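Local structure of membrane-bound lytic murein transglycosylase A (Burkholderia pseudomallei, 6QK4) at residues G173-D178 and M183-G188; G199-D204 and D230-T235; D257-A262 and W322-D327. The protein probably cleaves peptidoglycan exolytically between N-acetylmuramic acid and N-acetylglucosamine, forming a 1,6-anhydro bond in the N-acetylmuramic acid residue as it does so. All coordinates share one frame; numbering follows the deposited sequence.

Contact 1 (G173-D178 and M183-G188)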
ATOM      1  N   GLY A 173      -1.958  -4.375  -9.993  1.00 27.58           N
ATOM      2  CA  GLY A 173      -3.039  -3.497  -9.554  1.00 26.72           C
ATOM      3  C   GLY A 173      -4.360  -3.993 -10.096  1.00 26.34           C
ATOM      4  O   GLY A 173      -4.475  -5.143 -10.527  1.00 30.97           O
ATOM      5  N   ARG A 174      -5.358  -3.130 -10.063  1.00 27.62           N
ATOM      6  CA  ARG A 174      -6.688  -3.554 -10.467  1.00 31.76           C
ATOM      7  C   ARG A 174      -7.254  -2.563 -11.481  1.00 29.12           C
ATOM      8  O   ARG A 174      -6.988  -1.361 -11.422  1.00 29.89           O
ATOM      9  CB  ARG A 174      -7.607  -3.701  -9.240  1.00 40.00           C
ATOM     10  CG  ARG A 174      -8.827  -2.863  -9.261  1.00 45.60           C
ATOM     11  CD  ARG A 174      -9.464  -2.781  -7.890  1.00 47.15           C
ATOM     12  NE  ARG A 174      -8.834  -3.612  -6.875  1.00 46.95           N
ATOM     13  CZ  ARG A 174      -9.456  -3.954  -5.751  1.00 53.67           C
ATOM     14  NH1 ARG A 174     -10.698  -3.524  -5.539  1.00 55.47           N
ATOM     15  NH2 ARG A 174      -8.850  -4.708  -4.840  1.00 52.53           N
ATOM     16  N   VAL A 175      -8.007  -3.082 -12.443  1.00 30.36           N
ATOM     17  CA  VAL A 175      -8.595  -2.259 -13.497  1.00 30.54           C
ATOM     18  C   VAL A 175     -10.116  -2.391 -13.409  1.00 31.42           C
ATOM     19  O   VAL A 175     -10.660  -3.491 -13.570  1.00 34.19           O
ATOM     20  CB  VAL A 175      -8.091  -2.680 -14.888  1.00 27.43           C
ATOM     21  CG1 VAL A 175      -8.669  -1.727 -15.950  1.00 29.88           C
ATOM     22  CG2 VAL A 175      -6.555  -2.625 -14.920  1.00 28.95           C
ATOM     23  N   VAL A 176     -10.788  -1.285 -13.110  1.00 35.06           N
ATOM     24  CA  VAL A 176     -12.246  -1.264 -13.100  1.00 36.74           C
ATOM     25  C   VAL A 176     -12.692  -1.119 -14.548  1.00 35.61           C
ATOM     26  O   VAL A 176     -12.368  -0.118 -15.187  1.00 36.37           O
ATOM     27  CB  VAL A 176     -12.772  -0.108 -12.246  1.00 41.81           C
ATOM     28  CG1 VAL A 176     -14.271  -0.017 -12.381  1.00 46.05           C
ATOM     29  CG2 VAL A 176     -12.356  -0.316 -10.793  1.00 40.88           C
ATOM     30  N   LEU A 177     -13.386  -2.136 -15.074  1.00 35.90           N
ATOM     31  CA  LEU A 177     -13.754  -2.149 -16.494  1.00 39.11           C
ATOM     32  C   LEU A 177     -15.145  -1.574 -16.722  1.00 41.79           C
ATOM     33  O   LEU A 177     -16.010  -1.626 -15.840  1.00 43.69           O
ATOM     34  CB  LEU A 177     -13.724  -3.558 -17.075  1.00 39.40           C
ATOM     35  CG  LEU A 177     -12.382  -4.287 -17.037  1.00 41.37           C
ATOM     36  CD1 LEU A 177     -12.567  -5.758 -17.402  1.00 43.64           C
ATOM     37  CD2 LEU A 177     -11.393  -3.622 -17.973  1.00 42.40           C
ATOM     38  N   ASP A 178     -15.375  -1.087 -17.950  1.00 45.28           N
ATOM     39  CA  ASP A 178     -16.634  -0.412 -18.252  1.00 50.88           C
ATOM     40  C   ASP A 178     -17.795  -1.393 -18.315  1.00 58.59           C
ATOM     41  O   ASP A 178     -18.949  -0.953 -18.307  1.00 62.50           O
ATOM     42  CB  ASP A 178     -16.537   0.392 -19.552  1.00 50.02           C
ATOM     43  CG  ASP A 178     -16.314  -0.487 -20.789  1.00 51.30           C
ATOM     44  OD1 ASP A 178     -15.987  -1.687 -20.650  1.00 52.56           O
ATOM     45  OD2 ASP A 178     -16.453   0.041 -21.904  1.00 52.05           O
ATOM     46  N   MET A 183     -10.760  -6.322 -13.291  1.00 37.22           N
ATOM     47  CA  MET A 183      -9.685  -7.198 -13.728  1.00 35.40           C
ATOM     48  C   MET A 183      -8.467  -6.947 -12.858  1.00 39.85           C
ATOM     49  O   MET A 183      -7.977  -5.814 -12.813  1.00 38.85           O
ATOM     50  CB  MET A 183      -9.349  -6.922 -15.190  1.00 37.57           C
ATOM     51  CG  MET A 183      -8.291  -7.815 -15.697  1.00 42.09           C
ATOM     52  SD  MET A 183      -7.687  -7.332 -17.314  1.00 49.54           S
ATOM     53  CE  MET A 183      -6.424  -8.519 -17.396  1.00 52.38           C
ATOM     54  N   ARG A 184      -7.961  -7.984 -12.188  1.00 36.58           N
ATOM     55  CA  ARG A 184      -6.695  -7.843 -11.463  1.00 38.87           C
ATOM     56  C   ARG A 184      -5.533  -8.205 -12.384  1.00 33.17           C
ATOM     57  O   ARG A 184      -5.583  -9.202 -13.105  1.00 35.05           O
ATOM     58  CB  ARG A 184      -6.675  -8.712 -10.203  1.00 45.52           C
ATOM     59  CG  ARG A 184      -7.876  -8.422  -9.348  1.00 54.91           C
ATOM     60  CD  ARG A 184      -7.602  -8.322  -7.841  1.00 65.49           C
ATOM     61  NE  ARG A 184      -8.714  -7.675  -7.112  1.00 70.54           N
ATOM     62  CZ  ARG A 184     -10.001  -8.027  -7.203  1.00 74.03           C
ATOM     63  NH1 ARG A 184     -10.383  -9.049  -7.971  1.00 74.55           N
ATOM     64  NH2 ARG A 184     -10.916  -7.371  -6.507  1.00 75.45           N
ATOM     65  N   VAL A 185      -4.502  -7.376 -12.387  1.00 31.70           N
ATOM     66  CA  VAL A 185      -3.328  -7.640 -13.209  1.00 29.84           C
ATOM     67  C   VAL A 185      -2.138  -7.771 -12.283  1.00 33.06           C
ATOM     68  O   VAL A 185      -2.084  -7.108 -11.243  1.00 33.20           O
ATOM     69  CB  VAL A 185      -3.094  -6.533 -14.243  1.00 34.80           C
ATOM     70  CG1 VAL A 185      -4.276  -6.409 -15.197  1.00 34.63           C
ATOM     71  CG2 VAL A 185      -2.763  -5.190 -13.577  1.00 35.26           C
ATOM     72  N   GLY A 186      -1.205  -8.656 -12.649  1.00 33.85           N
ATOM     73  CA  GLY A 186       0.031  -8.844 -11.919  1.00 33.44           C
ATOM     74  C   GLY A 186       1.228  -8.893 -12.852  1.00 35.72           C
ATOM     75  O   GLY A 186       1.092  -8.645 -14.059  1.00 33.21           O
ATOM     76  N   TYR A 187       2.395  -9.212 -12.308  1.00 39.39           N
ATOM     77  CA  TYR A 187       3.657  -8.981 -12.998  1.00 41.28           C
ATOM     78  C   TYR A 187       3.842 -10.020 -14.093  1.00 38.84           C
ATOM     79  O   TYR A 187       3.647 -11.211 -13.865  1.00 41.45           O
ATOM     80  CB  TYR A 187       4.814  -9.015 -11.997  1.00 48.15           C
ATOM     81  CG  TYR A 187       6.209  -8.912 -12.599  1.00 55.65           C
ATOM     82  CD1 TYR A 187       6.826  -7.660 -12.814  1.00 58.57           C
ATOM     83  CD2 TYR A 187       6.919 -10.067 -12.958  1.00 58.64           C
ATOM     84  CE1 TYR A 187       8.112  -7.573 -13.359  1.00 60.25           C
ATOM     85  CE2 TYR A 187       8.212  -9.987 -13.513  1.00 60.14           C
ATOM     86  CZ  TYR A 187       8.790  -8.745 -13.707  1.00 62.06           C
ATOM     87  OH  TYR A 187      10.057  -8.676 -14.241  1.00 64.28           O
ATOM     88  N   GLY A 188       4.179  -9.553 -15.289  1.00 36.31           N
ATOM     89  CA  GLY A 188       4.229 -10.384 -16.467  1.00 38.47           C
ATOM     90  C   GLY A 188       5.562 -10.298 -17.171  1.00 44.74           C
ATOM     91  O   GLY A 188       5.686 -10.810 -18.284  1.00 48.68           O
TER

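Contact 2 (G199-D204 and D230-T235)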
ATOM      1  N   GLY A 199       9.421  11.777 -13.102  1.00 37.77           N
ATOM      2  CA  GLY A 199       9.344  12.904 -12.181  1.00 36.09           C
ATOM      3  C   GLY A 199      10.678  13.627 -12.048  1.00 36.39           C
ATOM      4  O   GLY A 199      10.735  14.856 -12.052  1.00 39.27           O
ATOM      5  N   LYS A 200      11.752  12.866 -11.852  1.00 38.56           N
ATOM      6  CA  LYS A 200      13.088  13.442 -11.808  1.00 42.60           C
ATOM      7  C   LYS A 200      13.433  14.174 -13.103  1.00 46.43           C
ATOM      8  O   LYS A 200      14.103  15.220 -13.087  1.00 47.44           O
ATOM      9  CB  LYS A 200      14.102  12.328 -11.534  1.00 46.74           C
ATOM     10  CG  LYS A 200      15.544  12.815 -11.539  1.00 52.15           C
ATOM     11  CD  LYS A 200      16.478  11.710 -11.063  1.00 56.16           C
ATOM     12  CE  LYS A 200      17.938  12.165 -11.104  1.00 60.58           C
ATOM     13  NZ  LYS A 200      18.795  11.190 -10.333  1.00 62.51           N
ATOM     14  N   TRP A 201      12.975  13.653 -14.237  1.00 42.79           N
ATOM     15  CA  TRP A 201      13.212  14.366 -15.482  1.00 42.57           C
ATOM     16  C   TRP A 201      12.509  15.717 -15.477  1.00 44.78           C
ATOM     17  O   TRP A 201      13.106  16.738 -15.865  1.00 47.91           O
ATOM     18  CB  TRP A 201      12.757  13.519 -16.679  1.00 36.83           C
ATOM     19  CG  TRP A 201      13.339  14.034 -17.962  1.00 37.27           C
ATOM     20  CD1 TRP A 201      14.470  13.605 -18.578  1.00 38.73           C
ATOM     21  CD2 TRP A 201      12.829  15.099 -18.735  1.00 38.06           C
ATOM     22  NE1 TRP A 201      14.687  14.319 -19.724  1.00 40.95           N
ATOM     23  CE2 TRP A 201      13.696  15.261 -19.847  1.00 41.38           C
ATOM     24  CE3 TRP A 201      11.698  15.920 -18.632  1.00 39.03           C
ATOM     25  CZ2 TRP A 201      13.476  16.207 -20.807  1.00 41.86           C
ATOM     26  CZ3 TRP A 201      11.489  16.872 -19.584  1.00 39.29           C
ATOM     27  CH2 TRP A 201      12.379  17.022 -20.663  1.00 40.99           C
ATOM     28  N   LEU A 202      11.245  15.765 -15.035  1.00 39.85           N
ATOM     29  CA  LEU A 202      10.573  17.058 -15.086  1.00 42.67           C
ATOM     30  C   LEU A 202      11.222  18.036 -14.101  1.00 45.18           C
ATOM     31  O   LEU A 202      11.323  19.236 -14.384  1.00 44.51           O
ATOM     32  CB  LEU A 202       9.073  16.890 -14.820  1.00 42.84           C
ATOM     33  CG  LEU A 202       8.267  16.113 -15.868  1.00 42.57           C
ATOM     34  CD1 LEU A 202       6.902  15.615 -15.318  1.00 41.16           C
ATOM     35  CD2 LEU A 202       8.085  16.935 -17.139  1.00 40.34           C
ATOM     36  N   LEU A 203      11.708  17.529 -12.964  1.00 48.02           N
ATOM     37  CA  LEU A 203      12.387  18.398 -12.008  1.00 51.04           C
ATOM     38  C   LEU A 203      13.734  18.845 -12.552  1.00 53.97           C
ATOM     39  O   LEU A 203      14.013  20.045 -12.596  1.00 51.83           O
ATOM     40  CB  LEU A 203      12.573  17.704 -10.660  1.00 49.52           C
ATOM     41  CG  LEU A 203      11.364  17.289  -9.811  1.00 48.83           C
ATOM     42  CD1 LEU A 203      11.837  16.536  -8.564  1.00 47.93           C
ATOM     43  CD2 LEU A 203      10.475  18.468  -9.430  1.00 48.91           C
ATOM     44  N   ASP A 204      14.572  17.885 -12.987  1.00 55.80           N
ATOM     45  CA  ASP A 204      15.910  18.211 -13.484  1.00 54.15           C
ATOM     46  C   ASP A 204      15.867  19.193 -14.638  1.00 54.36           C
ATOM     47  O   ASP A 204      16.806  19.982 -14.818  1.00 55.16           O
ATOM     48  CB  ASP A 204      16.654  16.957 -13.927  1.00 55.49           C
ATOM     49  CG  ASP A 204      17.128  16.100 -12.766  1.00 59.44           C
ATOM     50  OD1 ASP A 204      16.786  16.398 -11.596  1.00 60.72           O
ATOM     51  OD2 ASP A 204      17.837  15.098 -13.025  1.00 61.39           O
ATOM     52  N   ASP A 230       4.057  11.694 -24.825  1.00 38.75           N
ATOM     53  CA  ASP A 230       4.653  10.456 -25.318  1.00 41.07           C
ATOM     54  C   ASP A 230       6.167  10.482 -25.170  1.00 37.47           C
ATOM     55  O   ASP A 230       6.779   9.484 -24.744  1.00 36.21           O
ATOM     56  CB  ASP A 230       4.281  10.223 -26.782  1.00 48.08           C
ATOM     57  CG  ASP A 230       2.885   9.630 -26.950  1.00 55.67           C
ATOM     58  OD1 ASP A 230       2.206   9.377 -25.931  1.00 56.53           O
ATOM     59  OD2 ASP A 230       2.476   9.433 -28.114  1.00 60.81           O
ATOM     60  N   ALA A 231       6.784  11.607 -25.547  1.00 37.86           N
ATOM     61  CA  ALA A 231       8.239  11.753 -25.422  1.00 37.18           C
ATOM     62  C   ALA A 231       8.704  11.695 -23.971  1.00 35.97           C
ATOM     63  O   ALA A 231       9.794  11.180 -23.690  1.00 33.48           O
ATOM     64  CB  ALA A 231       8.709  13.059 -26.068  1.00 38.03           C
ATOM     65  N   LEU A 232       7.911  12.210 -23.030  1.00 35.79           N
ATOM     66  CA  LEU A 232       8.324  12.097 -21.632  1.00 34.53           C
ATOM     67  C   LEU A 232       8.360  10.643 -21.197  1.00 34.27           C
ATOM     68  O   LEU A 232       9.324  10.184 -20.562  1.00 34.33           O
ATOM     69  CB  LEU A 232       7.375  12.895 -20.733  1.00 36.40           C
ATOM     70  CG  LEU A 232       7.549  12.790 -19.194  1.00 40.40           C
ATOM     71  CD1 LEU A 232       8.945  13.236 -18.694  1.00 41.56           C
ATOM     72  CD2 LEU A 232       6.398  13.555 -18.482  1.00 37.38           C
ATOM     73  N   LEU A 233       7.320   9.882 -21.543  1.00 30.01           N
ATOM     74  CA  LEU A 233       7.299   8.503 -21.086  1.00 33.70           C
ATOM     75  C   LEU A 233       8.454   7.710 -21.697  1.00 33.52           C
ATOM     76  O   LEU A 233       9.043   6.844 -21.018  1.00 32.87           O
ATOM     77  CB  LEU A 233       5.943   7.876 -21.391  1.00 33.67           C
ATOM     78  CG  LEU A 233       4.713   8.607 -20.847  1.00 36.01           C
ATOM     79  CD1 LEU A 233       3.483   7.783 -21.006  1.00 35.62           C
ATOM     80  CD2 LEU A 233       4.881   8.889 -19.373  1.00 35.79           C
ATOM     81  N   ASP A 234       8.842   8.056 -22.942  1.00 31.90           N
ATOM     82  CA  ASP A 234       9.943   7.390 -23.622  1.00 34.67           C
ATOM     83  C   ASP A 234      11.293   7.666 -22.968  1.00 37.79           C
ATOM     84  O   ASP A 234      12.251   6.937 -23.234  1.00 39.20           O
ATOM     85  CB  ASP A 234      10.000   7.827 -25.073  1.00 31.00           C
ATOM     86  CG  ASP A 234       9.016   7.107 -25.937  1.00 35.94           C
ATOM     87  OD1 ASP A 234       8.349   6.163 -25.442  1.00 34.28           O
ATOM     88  OD2 ASP A 234       8.890   7.500 -27.106  1.00 36.52           O
ATOM     89  N   THR A 235      11.394   8.664 -22.093  1.00 38.26           N
ATOM     90  CA  THR A 235      12.655   8.840 -21.388  1.00 38.44           C
ATOM     91  C   THR A 235      12.920   7.739 -20.367  1.00 37.46           C
ATOM     92  O   THR A 235      14.011   7.721 -19.796  1.00 41.42           O
ATOM     93  CB  THR A 235      12.710  10.201 -20.690  1.00 39.69           C
ATOM     94  OG1 THR A 235      11.792  10.208 -19.597  1.00 39.06           O
ATOM     95  CG2 THR A 235      12.379  11.323 -21.642  1.00 41.25           C
TER

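Contact 3 (D257-A262 and W322-D327)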
ATOM      1  N   ASP A 257     -13.758  -5.198  -2.662  1.00 95.62           N
ATOM      2  CA  ASP A 257     -12.972  -4.644  -1.554  1.00 89.52           C
ATOM      3  C   ASP A 257     -11.493  -4.554  -1.964  1.00 78.32           C
ATOM      4  O   ASP A 257     -11.124  -4.905  -3.090  1.00 77.80           O
ATOM      5  CB  ASP A 257     -13.149  -5.502  -0.291  1.00 94.60           C
ATOM      6  CG  ASP A 257     -14.598  -5.980  -0.081  1.00 99.69           C
ATOM      7  OD1 ASP A 257     -15.545  -5.164  -0.211  1.00101.02           O
ATOM      8  OD2 ASP A 257     -14.787  -7.181   0.214  1.00100.57           O
ATOM      9  N   GLY A 258     -10.634  -4.098  -1.033  1.00 65.70           N
ATOM     10  CA  GLY A 258      -9.198  -3.991  -1.262  1.00 54.15           C
ATOM     11  C   GLY A 258      -8.524  -5.299  -1.670  1.00 44.29           C
ATOM     12  O   GLY A 258      -9.154  -6.349  -1.691  1.00 46.05           O
ATOM     13  N   PRO A 259      -7.227  -5.263  -1.981  1.00 36.33           N
ATOM     14  CA  PRO A 259      -6.535  -6.497  -2.400  1.00 31.28           C
ATOM     15  C   PRO A 259      -6.473  -7.488  -1.259  1.00 29.13           C
ATOM     16  O   PRO A 259      -6.511  -7.102  -0.086  1.00 29.62           O
ATOM     17  CB  PRO A 259      -5.127  -6.010  -2.775  1.00 30.40           C
ATOM     18  CG  PRO A 259      -4.940  -4.797  -1.952  1.00 31.81           C
ATOM     19  CD  PRO A 259      -6.290  -4.148  -1.796  1.00 32.85           C
ATOM     20  N   VAL A 260      -6.337  -8.776  -1.595  1.00 28.53           N
ATOM     21  CA  VAL A 260      -6.116  -9.798  -0.566  1.00 25.71           C
ATOM     22  C   VAL A 260      -4.633  -9.871  -0.277  1.00 25.76           C
ATOM     23  O   VAL A 260      -3.816  -9.950  -1.209  1.00 27.64           O
ATOM     24  CB  VAL A 260      -6.640 -11.176  -1.018  1.00 26.90           C
ATOM     25  CG1 VAL A 260      -6.248 -12.260  -0.023  1.00 24.74           C
ATOM     26  CG2 VAL A 260      -8.141 -11.153  -1.110  1.00 29.32           C
ATOM     27  N   GLY A 261      -4.282  -9.861   0.997  1.00 21.18           N
ATOM     28  CA  GLY A 261      -2.908  -9.923   1.437  1.00 23.06           C
ATOM     29  C   GLY A 261      -2.522 -11.311   1.907  1.00 23.29           C
ATOM     30  O   GLY A 261      -3.240 -12.299   1.697  1.00 24.37           O
ATOM     31  N   ALA A 262      -1.391 -11.379   2.613  1.00 20.45           N
ATOM     32  CA  ALA A 262      -0.805 -12.679   2.959  1.00 24.24           C
ATOM     33  C   ALA A 262      -1.629 -13.414   4.016  1.00 21.95           C
ATOM     34  O   ALA A 262      -1.551 -14.653   4.147  1.00 24.81           O
ATOM     35  CB  ALA A 262       0.624 -12.479   3.476  1.00 26.14           C
ATOM     36  N   TRP A 322      -2.103   2.421   2.441  1.00 20.06           N
ATOM     37  CA  TRP A 322      -2.875   3.652   2.275  1.00 24.73           C
ATOM     38  C   TRP A 322      -4.196   3.463   1.551  1.00 24.61           C
ATOM     39  O   TRP A 322      -5.079   4.316   1.716  1.00 27.29           O
ATOM     40  CB  TRP A 322      -2.011   4.712   1.548  1.00 21.63           C
ATOM     41  CG  TRP A 322      -1.103   5.405   2.458  1.00 20.73           C
ATOM     42  CD1 TRP A 322       0.228   5.134   2.667  1.00 20.62           C
ATOM     43  CD2 TRP A 322      -1.442   6.462   3.360  1.00 22.55           C
ATOM     44  NE1 TRP A 322       0.735   5.979   3.587  1.00 21.92           N
ATOM     45  CE2 TRP A 322      -0.260   6.804   4.049  1.00 22.98           C
ATOM     46  CE3 TRP A 322      -2.622   7.153   3.648  1.00 25.88           C
ATOM     47  CZ2 TRP A 322      -0.212   7.827   5.001  1.00 25.26           C
ATOM     48  CZ3 TRP A 322      -2.575   8.159   4.609  1.00 26.60           C
ATOM     49  CH2 TRP A 322      -1.370   8.495   5.257  1.00 27.09           C
ATOM     50  N   GLY A 323      -4.425   2.336   0.832  1.00 23.23           N
ATOM     51  CA  GLY A 323      -5.697   2.230   0.167  1.00 22.87           C
ATOM     52  C   GLY A 323      -5.539   2.124  -1.352  1.00 26.33           C
ATOM     53  O   GLY A 323      -4.457   1.761  -1.845  1.00 25.51           O
ATOM     54  N   LEU A 324      -6.613   2.422  -2.085  1.00 27.19           N
ATOM     55  CA  LEU A 324      -6.690   2.265  -3.535  1.00 30.68           C
ATOM     56  C   LEU A 324      -6.609   3.617  -4.225  1.00 27.58           C
ATOM     57  O   LEU A 324      -7.214   4.597  -3.780  1.00 30.50           O
ATOM     58  CB  LEU A 324      -8.002   1.624  -4.002  1.00 32.58           C
ATOM     59  CG  LEU A 324      -8.426   0.269  -3.440  1.00 44.08           C
ATOM     60  CD1 LEU A 324      -9.652  -0.242  -4.198  1.00 48.93           C
ATOM     61  CD2 LEU A 324      -7.332  -0.699  -3.575  1.00 47.29           C
ATOM     62  N   GLY A 325      -5.906   3.660  -5.353  1.00 30.87           N
ATOM     63  CA  GLY A 325      -5.947   4.835  -6.202  1.00 29.14           C
ATOM     64  C   GLY A 325      -4.774   5.784  -6.007  1.00 31.63           C
ATOM     65  O   GLY A 325      -3.882   5.574  -5.178  1.00 28.13           O
ATOM     66  N   ASP A 326      -4.783   6.867  -6.806  1.00 30.84           N
ATOM     67  CA  ASP A 326      -3.563   7.654  -6.918  1.00 29.75           C
ATOM     68  C   ASP A 326      -3.321   8.597  -5.764  1.00 30.32           C
ATOM     69  O   ASP A 326      -2.162   8.906  -5.473  1.00 31.52           O
ATOM     70  CB  ASP A 326      -3.540   8.411  -8.251  1.00 35.95           C
ATOM     71  CG  ASP A 326      -3.184   7.472  -9.379  1.00 44.33           C
ATOM     72  OD1 ASP A 326      -2.578   6.409  -9.045  1.00 49.86           O
ATOM     73  OD2 ASP A 326      -3.527   7.750 -10.551  1.00 44.24           O
ATOM     74  N   ASP A 327      -4.349   9.049  -5.059  1.00 31.14           N
ATOM     75  CA  ASP A 327      -4.053   9.834  -3.865  1.00 32.87           C
ATOM     76  C   ASP A 327      -3.398   8.953  -2.789  1.00 28.79           C
ATOM     77  O   ASP A 327      -2.417   9.366  -2.131  1.00 27.63           O
ATOM     78  CB  ASP A 327      -5.347  10.479  -3.372  1.00 35.47           C
ATOM     79  CG  ASP A 327      -5.153  11.296  -2.083  1.00 43.65           C
ATOM     80  OD1 ASP A 327      -4.272  12.184  -2.007  1.00 46.50           O
ATOM     81  OD2 ASP A 327      -5.911  11.049  -1.142  1.00 45.68           O
TER

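Contact 1 (G173-D178 and M183-G188)
Arg174 and Arg184, paired across two antiparallel strands, run side by side in the same direction with their guanidinium planes turned 82° apart. Arg184 sets its NE and NH2 over one face of the Arg174 group, offset toward the rim, while Arg174 NH2 lies in the plane of the Arg184 guanidinium at its edge, 3.7 Å from Arg184 NE. A bend at chi3 (-5°) turns the end of Arg174 so that NH1 hydrogen-bonds to the backbone O of Asp257, which gives that end of the guanidinium a partner; Arg174 NE is buried without one in the model. The other face is apolar. Leu177 CD1 slants across Met183 CB at 4.1 Å, and Val175 CG2 faces Val185 CG1 at 4.4 Å, all turned toward strand 154-158. Val185 CG2 rests against the backbone of Gly173, 3.5 Å from its O. Four backbone bonds, among them Val175 N to Met183 O at 2.8 Å and Val185 N to Gly173 O at 2.9 Å, flank the non-hydrogen-bonded arginine pair. This is an antiparallel beta hairpin of the MltA-specific insert region, its strand 173-177 pairing in parallel with strand 101-114 and its strand 182-190 antiparallel with strand 240-244.

Contact 2 (G199-D204 and D230-T235)
Apolar atoms join helix 198-204 to helix 229-234 and the residue that follows it, Thr235, in a partly buried contact of the MltA-specific insert domain, with no hydrogen bond between the two segments. Leu232 is the shared element, meeting both Trp201 and Leu202. Its CG stands anti to the backbone N (chi1 174°), which carries both methyls across the gap: CD1 comes obliquely to the Trp201 ring, 3.8 Å from CE3, and CD2 lies 3.8 Å from Leu202 CD1. The two leucine forks meet at about a right angle, with Leu232 CD2 near both methyls of Leu202. The two helices touch through these methyls and the indole, and Trp221 of helix 215-224 touches both Leu202 and Leu232, making this a three-helix junction. Thr235 adds a second touch: its CG2 sits over one face of the Trp201 indole, offset toward the rim, 4.2 Å from NE1. Thr235 OG1 donates to Leu232 O at 2.7 Å, in the carbonyl plane, a bond that favours the rotation (chi1 70°) putting the methyl over the indole. Leu232 O takes a second donor, Thr235 N, at 3.0 Å. The ring of His205 stacks on that of Trp201.

Contact 3 (D257-A262 and W322-D327)
Leu324 lays its CD2 methyl against the ring of Pro259, 4.0 Å from CD, the ring carbon bonded to the proline nitrogen. The two side chains slide past each other in opposite directions, so they meet at their flanks. The same methyl lies 4.4 Å from Gly258 CA. The leucine is placed by its torsions: CG is anti to the carbonyl carbon (chi1 -56°), and CD1 continues the chain in an extended course (chi2 -172°), leaving CD2 as the branch that meets the loop. CD1 packs instead near Arg174 NH1. Only these three residues, Gly258, Pro259 and Leu324, touch across the segments, and no hydrogen bond joins them; the contact is small and lies at the surface. It brings a loop that connects strand 240-244 to strand 272-274 against the end of strand 317-324, part of the 3D domain, whose family relatives form double-psi beta-barrels. Glu108 of strand 101-114 touches both Pro259 and Leu324, and Leu110 of the same strand adds to the packing round the leucine. The loop is extended from Gly258 through Val260 and follows an unmodelled stretch, 248-255, which is consistent with a mobile lead-in. Its course is also held by a backbone bond between Pro259 and Leu267. On the strand side, Gly323 and Gly325 flank Leu324, both with positive phi (119° for Gly323), backbone shapes that glycine readily adopts. Gly325 occupies the N-cap position of helix 326-334, so the chain turns from strand to helix directly after the leucine.

How the contacts relate
Contact 1 is the buried one, contact 2 is partly buried and contact 3 lies at the surface, although its centre is the closest of the three to the centre of the folded chain, about 6 Å away. Contacts 1 and 2 both belong to the MltA-specific insert domain, where helix 198-204 is the next helix or strand after strand 182-190, yet their nearest atoms are about 16 Å apart. Contact 1 depends on backbone hydrogen bonds as well as side chains, whereas contacts 2 and 3 are held across their segments by apolar touches alone. Contacts 1 and 3 touch through Arg174, whose guanidinium packs on Gly258, Pro259 and Leu324. Contact 2 touches neither.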